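Local coordinates for pleckstrin homology domain-containing family A member 8 (Homo sapiens, PDB 5KDI), which probably transfers simple glycosphingolipids between membranes, its GLTP fold gripping the headgroup region and sheathing the lipid chains in an all-helical pocket, at residues A[127-131]-A[132-136]; A[108-111]-A[112-116]; A[143-146]-A[147-151]; A[135-138]-A[139-143]. The protein carries 2 engineered substitutions. One frame throughout, in Å; residues are numbered along the deposited sequence. Where two conformers were deposited one is given.

Interaction 1: residues A[127-131]-A[132-136]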
# COMPACT_ATOMS: atom_id res chain seq x y z
N ASN A 127 -11.26 -6.74 -9.98
CA ASN A 127 -10.24 -7.00 -11.02
C ASN A 127 -8.85 -7.00 -10.41
O ASN A 127 -8.01 -7.93 -10.63
CB ASN A 127 -10.34 -5.92 -12.08
CG ASN A 127 -11.51 -6.16 -13.09
OD1 ASN A 127 -12.24 -7.18 -13.04
ND2 ASN A 127 -11.67 -5.22 -14.05
N ALA A 128 -8.58 -5.98 -9.58
CA ALA A 128 -7.25 -5.86 -8.95
C ALA A 128 -7.01 -7.05 -7.99
O ALA A 128 -5.89 -7.62 -7.97
CB ALA A 128 -7.15 -4.54 -8.23
N TYR A 129 -8.07 -7.43 -7.25
CA TYR A 129 -7.93 -8.53 -6.27
C TYR A 129 -7.46 -9.86 -6.89
O TYR A 129 -6.48 -10.52 -6.43
CB TYR A 129 -9.27 -8.73 -5.54
CG TYR A 129 -9.18 -9.76 -4.46
CD1 TYR A 129 -9.88 -10.95 -4.56
CD2 TYR A 129 -8.51 -9.52 -3.27
CE1 TYR A 129 -9.82 -11.89 -3.54
CE2 TYR A 129 -8.42 -10.47 -2.27
CZ TYR A 129 -9.12 -11.64 -2.39
OH TYR A 129 -9.08 -12.58 -1.38
N GLY A 130 -8.13 -10.21 -7.97
CA GLY A 130 -7.87 -11.40 -8.72
C GLY A 130 -6.43 -11.51 -9.18
O GLY A 130 -5.83 -12.59 -9.18
N LYS A 131 -5.86 -10.37 -9.57
CA LYS A 131 -4.49 -10.33 -10.07
C LYS A 131 -3.41 -10.22 -9.01
O LYS A 131 -2.25 -10.36 -9.31
CB LYS A 131 -4.33 -9.11 -11.03
CG LYS A 131 -5.23 -9.20 -12.25
CD LYS A 131 -5.32 -7.87 -12.99
CE LYS A 131 -6.22 -8.00 -14.20
NZ LYS A 131 -6.15 -6.80 -15.05
N THR A 132 -3.80 -9.92 -7.78
CA THR A 132 -2.82 -9.60 -6.72
C THR A 132 -3.03 -10.50 -5.49
O THR A 132 -2.39 -11.57 -5.35
CB THR A 132 -2.85 -8.06 -6.39
OG1 THR A 132 -4.15 -7.64 -5.92
CG2 THR A 132 -2.48 -7.27 -7.55
N LEU A 133 -3.87 -10.06 -4.58
CA LEU A 133 -3.96 -10.65 -3.26
C LEU A 133 -4.65 -12.00 -3.20
O LEU A 133 -4.37 -12.80 -2.29
CB LEU A 133 -4.65 -9.73 -2.26
CG LEU A 133 -3.98 -8.57 -1.62
CD1 LEU A 133 -5.05 -7.74 -0.86
CD2 LEU A 133 -2.85 -9.14 -0.75
N ARG A 134 -5.54 -12.27 -4.15
CA ARG A 134 -6.34 -13.49 -4.11
C ARG A 134 -5.48 -14.73 -3.97
O ARG A 134 -5.81 -15.62 -3.20
CB ARG A 134 -7.25 -13.58 -5.32
CG ARG A 134 -8.21 -14.74 -5.36
CD ARG A 134 -9.21 -14.60 -6.50
NE ARG A 134 -10.19 -15.66 -6.55
CZ ARG A 134 -10.04 -16.85 -7.10
NH1 ARG A 134 -8.89 -17.18 -7.65
NH2 ARG A 134 -11.09 -17.67 -7.17
N GLN A 135 -4.36 -14.78 -4.70
CA GLN A 135 -3.47 -15.92 -4.64
C GLN A 135 -2.91 -16.21 -3.23
O GLN A 135 -2.48 -17.34 -2.95
CB GLN A 135 -2.29 -15.83 -5.62
CG GLN A 135 -1.32 -14.71 -5.23
CD GLN A 135 -0.41 -14.32 -6.38
OE1 GLN A 135 -0.37 -13.13 -6.83
NE2 GLN A 135 0.36 -15.24 -6.78
N HIS A 136 -2.85 -15.17 -2.40
CA HIS A 136 -2.33 -15.27 -1.04
C HIS A 136 -3.37 -15.54 0.05
O HIS A 136 -3.02 -15.58 1.24
CB HIS A 136 -1.58 -13.98 -0.66
CG HIS A 136 -0.54 -13.59 -1.67
ND1 HIS A 136 0.51 -14.38 -1.94
CD2 HIS A 136 -0.40 -12.46 -2.49
CE1 HIS A 136 1.29 -13.80 -2.90
NE2 HIS A 136 0.74 -12.62 -3.22
O HOH W 1 -3.93 -13.38 -7.24
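Y129 meets the turn that follows it with both its ring and its carbonyl. The CB of R134 lies over one face of the ring, 3.6 Å from Y129 CE1, displaced from the centre toward the rim; this is a CH-pi contact, and the extended arginine chain runs across the phenol with its guanidinium plane nearly perpendicular to the ring. L133 approaches more obliquely, its CB 3.8 Å from Y129 CE2. The tyrosine can serve both because its CG is anti to the backbone N (chi1 -176°), which swings the ring along the helix toward the residues ahead.

Y129 O is held twice, from opposite faces of its carbonyl plane: R134 N donates over 3.0 Å to Y129 O and T132 N over 3.1 Å to the same atom. The first is a bond from residue i+5 to residue i, and it brings R134 round so that its CB reaches the ring face as helix 121-131 gives way to the turn. T132 adds its hydroxyl, OG1 donating to A128 O at 2.7 Å from above the carbonyl plane. A water donates to G130 O and accepts from Q135 N, with a weak bond to T132 O.

Farther out, A128, T132 and L133 rest on F106 of helix 93-115, L133 also touches the bound glycolipid, and Y129 OH is hydrogen-bonded to H137 ND1. As the regular i to i+4 pattern stops, the carbonyls of A128, Y129 and G130 thus each still have a donor: a hydroxyl for the first, two backbone N-H groups for the second and a water for the third.

Interaction 2: residues A[108-111]-A[112-116]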
# COMPACT_ATOMS: atom_id res chain seq x y z
N LYS A 108 -2.19 -0.56 -5.99
CA LYS A 108 -1.70 -0.08 -7.29
C LYS A 108 -2.66 -0.56 -8.40
O LYS A 108 -3.05 0.20 -9.29
CB LYS A 108 -0.27 -0.50 -7.55
CG LYS A 108 0.43 0.21 -8.66
CD LYS A 108 1.86 -0.13 -8.85
CE LYS A 108 2.02 -1.47 -9.48
NZ LYS A 108 1.79 -1.39 -10.97
N GLY A 109 -3.06 -1.86 -8.34
CA GLY A 109 -3.94 -2.43 -9.35
C GLY A 109 -5.29 -1.73 -9.36
O GLY A 109 -5.83 -1.42 -10.41
N PHE A 110 -5.86 -1.53 -8.18
CA PHE A 110 -7.15 -0.90 -8.04
C PHE A 110 -7.10 0.56 -8.55
O PHE A 110 -7.94 0.98 -9.33
CB PHE A 110 -7.51 -0.89 -6.55
CG PHE A 110 -8.67 0.03 -6.22
CD1 PHE A 110 -9.97 -0.09 -6.79
CD2 PHE A 110 -8.48 1.07 -5.32
CE1 PHE A 110 -10.98 0.80 -6.48
CE2 PHE A 110 -9.49 1.94 -4.99
CZ PHE A 110 -10.75 1.82 -5.55
N LEU A 111 -6.07 1.31 -8.16
CA LEU A 111 -5.99 2.71 -8.56
C LEU A 111 -5.68 2.86 -10.05
O LEU A 111 -6.13 3.83 -10.67
CB LEU A 111 -4.97 3.46 -7.72
CG LEU A 111 -5.31 3.68 -6.26
CD1 LEU A 111 -4.11 4.34 -5.55
CD2 LEU A 111 -6.57 4.55 -6.09
N THR A 112 -4.96 1.89 -10.62
CA THR A 112 -4.75 1.87 -12.09
C THR A 112 -6.06 1.70 -12.83
O THR A 112 -6.28 2.39 -13.80
CB THR A 112 -3.70 0.79 -12.51
OG1 THR A 112 -2.46 1.03 -11.82
CG2 THR A 112 -3.52 0.68 -14.03
N GLU A 113 -6.94 0.79 -12.38
CA GLU A 113 -8.26 0.65 -13.00
C GLU A 113 -9.01 1.98 -12.96
O GLU A 113 -9.60 2.40 -13.96
CB GLU A 113 -9.10 -0.40 -12.27
CG GLU A 113 -8.70 -1.81 -12.51
CD GLU A 113 -9.54 -2.54 -13.56
OE1 GLU A 113 -10.71 -2.14 -13.90
OE2 GLU A 113 -9.00 -3.50 -14.08
N VAL A 114 -9.06 2.59 -11.78
CA VAL A 114 -9.68 3.93 -11.63
C VAL A 114 -9.08 5.00 -12.53
O VAL A 114 -9.81 5.74 -13.19
CB VAL A 114 -9.69 4.43 -10.16
CG1 VAL A 114 -10.33 5.84 -10.13
CG2 VAL A 114 -10.49 3.43 -9.28
N LYS A 115 -7.76 5.07 -12.59
CA LYS A 115 -7.06 6.04 -13.43
C LYS A 115 -7.39 5.85 -14.92
O LYS A 115 -7.42 6.82 -15.66
CB LYS A 115 -5.56 5.93 -13.25
CG LYS A 115 -4.76 6.95 -14.04
CD LYS A 115 -3.29 6.74 -14.05
CE LYS A 115 -2.57 7.55 -15.13
NZ LYS A 115 -3.30 8.74 -15.66
N ASN A 116 -7.58 4.60 -15.34
CA ASN A 116 -7.83 4.26 -16.73
C ASN A 116 -9.34 4.35 -17.06
O ASN A 116 -9.80 3.99 -18.14
CB ASN A 116 -7.27 2.84 -17.06
CG ASN A 116 -5.76 2.74 -17.04
OD1 ASN A 116 -5.01 3.74 -17.14
ND2 ASN A 116 -5.27 1.47 -16.90
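K108 O is gripped by two donors of the same residue: T112 N at 2.9 Å from K108 O, and T112 OG1 at 2.7 Å from it. They arrive from opposite faces of the carbonyl plane, the hydroxyl 38° above it. Rotation about the first side-chain bond makes this possible, since OG1 sits beside the backbone N and opposite the carbonyl carbon (chi1 -57°) and so leans back down the helix. Threonine suits the place: T112 spends its hydroxyl on the preceding turn, and its side chain also packs on L186.

The next rungs are ordinary alpha-helical i to i+4 bonds, of which V114 N to F110 O, at 3.1 Å, is almost straight at 174°. On the same side of the helix F110 and V114 lie side by side and point the same way. V114 CG2 stands over a face of the F110 ring, 3.9 Å from F110 CE1, a CH-pi contact in which a branched methyl covers part of the aromatic surface.

In the GLTP fold, a two-layer sandwich of helices, this is the last part of helix 93-115, and its sides look different ways. F110 faces helix 121-131, packing on A124, L125 and A128, meets the F158 ring at a steep angle, and comes within about 4 Å of the bound glycolipid. L111 turns to Y185 and L186 of helix 172-202. Two polar residues reach neighbouring helices: E113 OE2 accepts from N127 ND2 of helix 121-131, while K115 NZ bonds to Q179 OE1 and S183 OG of helix 172-202.

Interaction 3: residues A[143-146]-A[147-151]. With 6S8 ((~{Z})-~{N}-[(~{E},2~{S},3~{R})-1-[(2~{R},3~{R},4~{S},5~{R},6~{R})-6-(hydroxymethyl)-3,4,5-tris(oxidanyl)oxan-2-yl]oxy-3-oxidanyl-octadec-4-en-2-yl]octadec-9-enamide), chain C.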
# COMPACT_ATOMS: atom_id res chain seq x y z
N GLY A 143 -13.64 -14.87 1.47
CA GLY A 143 -14.99 -14.50 1.93
C GLY A 143 -15.07 -13.12 2.59
O GLY A 143 -16.04 -12.41 2.39
N VAL A 144 -14.05 -12.77 3.36
CA VAL A 144 -13.94 -11.43 3.96
C VAL A 144 -13.76 -10.37 2.88
O VAL A 144 -14.39 -9.33 2.92
CB VAL A 144 -12.81 -11.39 5.00
CG1 VAL A 144 -12.51 -9.94 5.53
CG2 VAL A 144 -13.18 -12.33 6.15
N PHE A 145 -12.97 -10.66 1.88
CA PHE A 145 -12.85 -9.73 0.76
C PHE A 145 -14.20 -9.57 0.10
O PHE A 145 -14.61 -8.45 -0.25
CB PHE A 145 -11.87 -10.20 -0.28
CG PHE A 145 -11.82 -9.26 -1.47
CD1 PHE A 145 -11.24 -8.00 -1.34
CD2 PHE A 145 -12.49 -9.58 -2.67
CE1 PHE A 145 -11.29 -7.12 -2.44
CE2 PHE A 145 -12.49 -8.72 -3.73
CZ PHE A 145 -11.92 -7.50 -3.60
N ALA A 146 -14.89 -10.66 -0.11
CA ALA A 146 -16.19 -10.57 -0.78
C ALA A 146 -17.21 -9.70 0.03
O ALA A 146 -17.98 -8.94 -0.55
CB ALA A 146 -16.78 -11.97 -1.03
N LEU A 147 -17.10 -9.74 1.35
CA LEU A 147 -17.88 -8.87 2.24
C LEU A 147 -17.52 -7.41 2.06
O LEU A 147 -18.39 -6.57 1.89
CB LEU A 147 -17.79 -9.27 3.75
CG LEU A 147 -18.40 -10.59 4.23
CD1 LEU A 147 -17.94 -11.00 5.68
CD2 LEU A 147 -19.94 -10.51 4.23
N ALA A 148 -16.23 -7.12 2.03
CA ALA A 148 -15.72 -5.79 1.88
C ALA A 148 -16.22 -5.22 0.53
O ALA A 148 -16.65 -4.07 0.46
CB ALA A 148 -14.18 -5.78 1.93
N LEU A 149 -16.15 -6.05 -0.51
CA LEU A 149 -16.49 -5.66 -1.87
C LEU A 149 -17.96 -5.23 -1.96
O LEU A 149 -18.31 -4.24 -2.63
CB LEU A 149 -16.10 -6.82 -2.85
CG LEU A 149 -16.44 -6.64 -4.32
CD1 LEU A 149 -15.54 -5.55 -4.84
CD2 LEU A 149 -16.26 -7.97 -5.08
N ARG A 150 -18.83 -5.97 -1.27
CA ARG A 150 -20.26 -5.61 -1.26
C ARG A 150 -20.52 -4.24 -0.68
O ARG A 150 -21.54 -3.62 -1.00
CB ARG A 150 -21.08 -6.71 -0.54
CG ARG A 150 -21.16 -8.00 -1.32
CD ARG A 150 -21.75 -9.12 -0.50
NE ARG A 150 -21.59 -10.38 -1.21
CZ ARG A 150 -20.90 -11.42 -0.77
NH1 ARG A 150 -20.31 -11.39 0.42
NH2 ARG A 150 -20.83 -12.50 -1.52
N ALA A 151 -19.63 -3.81 0.20
CA ALA A 151 -19.74 -2.49 0.92
C ALA A 151 -18.91 -1.40 0.22
O ALA A 151 -18.74 -0.32 0.76
CB ALA A 151 -19.27 -2.60 2.39
C1 6S8 C . -2.62 -11.65 6.22
C2 6S8 C . -3.74 -10.97 5.47
N2 6S8 C . -3.28 -9.67 5.01
C3 6S8 C . -4.97 -10.80 6.41
O3 6S8 C . -5.33 -12.12 6.87
C4 6S8 C . -6.09 -10.17 5.67
C5 6S8 C . -6.60 -9.00 6.06
C6 6S8 C . -7.74 -8.27 5.41
C7 6S8 C . -8.32 -8.84 4.14
C8 6S8 C . -9.69 -8.22 4.07
C9 6S8 C . -10.05 -8.11 2.63
C10 6S8 C . -9.35 -6.91 2.05
C11 6S8 C . -10.37 -5.86 1.58
C12 6S8 C . -9.74 -5.03 0.48
C13 6S8 C . -9.82 -3.52 0.66
C14 6S8 C . -11.16 -2.88 0.35
C15 6S8 C . -11.00 -1.47 -0.24
C16 6S8 C . -11.83 -0.35 0.35
C17 6S8 C . -12.73 0.49 -0.57
C18 6S8 C . -12.03 1.36 -1.60
C1A 6S8 C . -0.81 -11.05 7.68
O1A 6S8 C . -2.17 -10.89 7.33
C2A 6S8 C . -0.34 -9.84 8.43
O2A 6S8 C . -0.45 -8.70 7.56
C3A 6S8 C . 1.07 -10.04 9.00
O3A 6S8 C . 1.40 -8.94 9.82
C4A 6S8 C . 1.12 -11.34 9.78
O4A 6S8 C . 0.45 -11.21 11.04
O5A 6S8 C . -0.13 -14.79 8.96
C5M 6S8 C . 0.58 -12.48 8.93
C6A 6S8 C . 0.58 -13.78 9.70
O6A 6S8 C . -0.76 -12.17 8.54
CAA 6S8 C . -3.32 -9.29 3.75
OAA 6S8 C . -3.64 -10.00 2.80
CAB 6S8 C . -2.84 -7.88 3.52
CAC 6S8 C . -4.21 -7.17 3.73
CAD 6S8 C . -4.48 -6.30 2.58
CAE 6S8 C . -4.53 -4.90 3.13
CAF 6S8 C . -4.81 -4.01 1.92
CAG 6S8 C . -3.84 -2.81 1.90
CAH 6S8 C . -4.56 -1.54 1.44
CAI 6S8 C . -4.89 -1.73 -0.02
CAJ 6S8 C . -6.02 -1.31 -0.58
CAK 6S8 C . -7.11 -0.57 0.12
CAL 6S8 C . -7.79 0.11 -1.08
CAM 6S8 C . -8.60 1.34 -0.73
CAN 6S8 C . -7.74 2.37 -0.06
CAO 6S8 C . -8.29 3.75 -0.34
CAP 6S8 C . -7.66 4.40 -1.54
CAQ 6S8 C . -7.17 5.78 -1.24
CAR 6S8 C . -5.94 5.99 -2.02
O HOH W 2 -18.32 -13.63 2.12
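F145 and L149, one helical turn apart, cross obliquely: L149 CB stands over one face of the phenyl ring, and L149 CD2 comes to 4.1 Å from F145 CE2. Their four-residue spacing places them on one side of helix 139-150, and a shared torsion, CG anti to the backbone N (F145 chi1 176°), inclines both side chains so that CB and CD2 of L149 meet the ring. The ring presents a different part of itself to the lipid. Its edge faces the sphingoid chain, with C12 of 6S8 in the ring plane and C11 of 6S8 3.7 Å from F145 CD1.

Two smaller residues extend this greasy wall: V144 CG1 meets C8 of 6S8 at 3.6 Å, and A148 CB meets C11 of 6S8 at 3.8 Å. Alanine lets the chain lie close to the helix, while the valine branch fills the flank. Away from the lipid, F145 stacks on Y129, and L149 packs on L125 and N126 of helix 121-131.

Another side is a mixed surface, with R150 and a water beside the apolar L147 and A146. R150, extended from CG to NE, is turned back along the helix by chi1 (-69°), its CG 3.4 Å from A146 O and a guanidinium face over that oxygen. The water donates to G143 O at 2.6 Å and accepts a weak bond from R150 NH1. V144, F145 and A148 offer the sphingoid chain only hydrocarbon, so they probably hold it mainly by shape and dispersion.

Interaction 4: residues A[135-138]-A[139-143]. With 6S8 ((~{Z})-~{N}-[(~{E},2~{S},3~{R})-1-[(2~{R},3~{R},4~{S},5~{R},6~{R})-6-(hydroxymethyl)-3,4,5-tris(oxidanyl)oxan-2-yl]oxy-3-oxidanyl-octadec-4-en-2-yl]octadec-9-enamide), chain C.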
# COMPACT_ATOMS: atom_id res chain seq x y z
N GLN A 135 -4.36 -14.78 -4.70
CA GLN A 135 -3.47 -15.92 -4.64
C GLN A 135 -2.91 -16.21 -3.23
O GLN A 135 -2.48 -17.34 -2.95
CB GLN A 135 -2.29 -15.83 -5.62
CG GLN A 135 -1.32 -14.71 -5.23
CD GLN A 135 -0.41 -14.32 -6.38
OE1 GLN A 135 -0.37 -13.13 -6.83
NE2 GLN A 135 0.36 -15.24 -6.78
N HIS A 136 -2.85 -15.17 -2.40
CA HIS A 136 -2.33 -15.27 -1.04
C HIS A 136 -3.37 -15.54 0.05
O HIS A 136 -3.02 -15.58 1.24
CB HIS A 136 -1.58 -13.98 -0.66
CG HIS A 136 -0.54 -13.59 -1.67
ND1 HIS A 136 0.51 -14.38 -1.94
CD2 HIS A 136 -0.40 -12.46 -2.49
CE1 HIS A 136 1.29 -13.80 -2.90
NE2 HIS A 136 0.74 -12.62 -3.22
N HIS A 137 -4.62 -15.67 -0.34
CA HIS A 137 -5.75 -15.84 0.59
C HIS A 137 -6.43 -17.17 0.43
O HIS A 137 -6.69 -17.64 -0.70
CB HIS A 137 -6.77 -14.78 0.28
CG HIS A 137 -6.35 -13.40 0.70
ND1 HIS A 137 -7.12 -12.26 0.43
CD2 HIS A 137 -5.29 -12.98 1.50
CE1 HIS A 137 -6.49 -11.19 0.95
NE2 HIS A 137 -5.41 -11.62 1.62
N GLY A 138 -6.73 -17.78 1.57
CA GLY A 138 -7.59 -18.92 1.63
C GLY A 138 -9.10 -18.60 1.59
O GLY A 138 -9.51 -17.48 1.34
N TRP A 139 -9.93 -19.66 1.78
CA TRP A 139 -11.33 -19.56 1.57
C TRP A 139 -11.98 -18.52 2.47
O TRP A 139 -12.79 -17.69 2.01
CB TRP A 139 -11.90 -20.95 1.89
CG TRP A 139 -13.36 -21.05 1.65
CD1 TRP A 139 -14.38 -21.09 2.62
CD2 TRP A 139 -14.05 -20.97 0.35
NE1 TRP A 139 -15.59 -21.11 2.01
CE2 TRP A 139 -15.46 -21.00 0.65
CE3 TRP A 139 -13.64 -20.88 -0.98
CZ2 TRP A 139 -16.41 -21.01 -0.36
CZ3 TRP A 139 -14.62 -20.85 -1.97
CH2 TRP A 139 -15.99 -20.89 -1.64
N VAL A 140 -11.62 -18.55 3.75
CA VAL A 140 -12.24 -17.61 4.70
C VAL A 140 -11.86 -16.17 4.44
O VAL A 140 -12.73 -15.32 4.37
CB VAL A 140 -11.97 -17.98 6.16
CG1 VAL A 140 -12.45 -16.86 7.10
CG2 VAL A 140 -12.75 -19.26 6.46
N VAL A 141 -10.63 -15.92 4.09
CA VAL A 141 -10.20 -14.54 3.83
C VAL A 141 -10.77 -14.04 2.49
O VAL A 141 -11.18 -12.89 2.38
CB VAL A 141 -8.69 -14.34 3.98
CG1 VAL A 141 -8.27 -12.92 3.60
CG2 VAL A 141 -8.24 -14.66 5.42
N ARG A 142 -10.90 -14.94 1.51
CA ARG A 142 -11.55 -14.56 0.27
C ARG A 142 -12.99 -14.13 0.55
O ARG A 142 -13.54 -13.22 -0.09
CB ARG A 142 -11.52 -15.67 -0.77
CG ARG A 142 -10.12 -15.91 -1.29
CD ARG A 142 -10.06 -17.01 -2.34
NE ARG A 142 -8.70 -17.28 -2.76
CZ ARG A 142 -8.32 -18.06 -3.79
NH1 ARG A 142 -9.24 -18.67 -4.51
NH2 ARG A 142 -7.03 -18.24 -4.09
N GLY A 143 -13.64 -14.87 1.47
CA GLY A 143 -14.99 -14.50 1.93
C GLY A 143 -15.07 -13.12 2.59
O GLY A 143 -16.04 -12.41 2.39
C1 6S8 C . -2.62 -11.65 6.22
C2 6S8 C . -3.74 -10.97 5.47
N2 6S8 C . -3.28 -9.67 5.01
C3 6S8 C . -4.97 -10.80 6.41
O3 6S8 C . -5.33 -12.12 6.87
C4 6S8 C . -6.09 -10.17 5.67
C5 6S8 C . -6.60 -9.00 6.06
C6 6S8 C . -7.74 -8.27 5.41
C7 6S8 C . -8.32 -8.84 4.14
C8 6S8 C . -9.69 -8.22 4.07
C9 6S8 C . -10.05 -8.11 2.63
C10 6S8 C . -9.35 -6.91 2.05
C11 6S8 C . -10.37 -5.86 1.58
C12 6S8 C . -9.74 -5.03 0.48
C13 6S8 C . -9.82 -3.52 0.66
C14 6S8 C . -11.16 -2.88 0.35
C15 6S8 C . -11.00 -1.47 -0.24
C16 6S8 C . -11.83 -0.35 0.35
C17 6S8 C . -12.73 0.49 -0.57
C18 6S8 C . -12.03 1.36 -1.60
C1A 6S8 C . -0.81 -11.05 7.68
O1A 6S8 C . -2.17 -10.89 7.33
C2A 6S8 C . -0.34 -9.84 8.43
O2A 6S8 C . -0.45 -8.70 7.56
C3A 6S8 C . 1.07 -10.04 9.00
O3A 6S8 C . 1.40 -8.94 9.82
C4A 6S8 C . 1.12 -11.34 9.78
O4A 6S8 C . 0.45 -11.21 11.04
O5A 6S8 C . -0.13 -14.79 8.96
C5M 6S8 C . 0.58 -12.48 8.93
C6A 6S8 C . 0.58 -13.78 9.70
O6A 6S8 C . -0.76 -12.17 8.54
CAA 6S8 C . -3.32 -9.29 3.75
OAA 6S8 C . -3.64 -10.00 2.80
CAB 6S8 C . -2.84 -7.88 3.52
CAC 6S8 C . -4.21 -7.17 3.73
CAD 6S8 C . -4.48 -6.30 2.58
CAE 6S8 C . -4.53 -4.90 3.13
CAF 6S8 C . -4.81 -4.01 1.92
CAG 6S8 C . -3.84 -2.81 1.90
CAH 6S8 C . -4.56 -1.54 1.44
CAI 6S8 C . -4.89 -1.73 -0.02
CAJ 6S8 C . -6.02 -1.31 -0.58
CAK 6S8 C . -7.11 -0.57 0.12
CAL 6S8 C . -7.79 0.11 -1.08
CAM 6S8 C . -8.60 1.34 -0.73
CAN 6S8 C . -7.74 2.37 -0.06
CAO 6S8 C . -8.29 3.75 -0.34
CAP 6S8 C . -7.66 4.40 -1.54
CAQ 6S8 C . -7.17 5.78 -1.24
CAR 6S8 C . -5.94 5.99 -2.02
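The amide-recognition end of the glycolipid pocket includes H137, and this contact helps to hold its imidazole. NE2 of H137 donates to the ceramide amide oxygen OAA of 6S8 at 2.7 Å and 173°, an almost straight bond made at the ring edge. V141 covers one face, its CG1 over the ring centre and 3.4 Å from H137 ND1, a close CH-pi contact with the methyl nearly on the ring normal. Valine suits this place because its CG1 branch, anti to the backbone N (chi1 176°), points straight at the ring. As NE2 donates, ND1 is probably the unprotonated nitrogen, and it is hydrogen-bonded to Y129 OH.

The backbone behind the ring is held by R142. Its NE donates to H137 O at 2.9 Å from above the carbonyl plane, a bent bond (130°) whose acceptor is tilted out of the guanidinium plane, and its NH2 bonds weakly to R134 O. R142 N bonds to G138 O, also at 2.9 Å, opening the helix at the N-cap glycine, whose backbone also pairs with V211. D52, N56 and K59 are also hydrogen-bonded to 6S8, and a histidine reading the ceramide amide is the sphingolipid-recognition arrangement of the GLTP fold.

Along the chain the order is interaction 2, interaction 1, interaction 4, interaction 3, from the end of helix 93-115 through helix 121-131 and the following loop into helix 139-150. Interactions 1 and 4 share Q135 and H136, with centres about 10 Å apart; interactions 4 and 3 share G143 and helix 139-150, with centres about 11 Å apart. Interaction 1 also touches both interaction 2, where A128 packs against helix 93-115, and interaction 3; each centre is about 13 Å away. Interactions 2 and 4 are farthest apart, about 22 Å between centres, and do not touch. Helix 121-131 thus sits between its two neighbours; the lipid's amide is met in interaction 4 and its sphingoid chain in interaction 3.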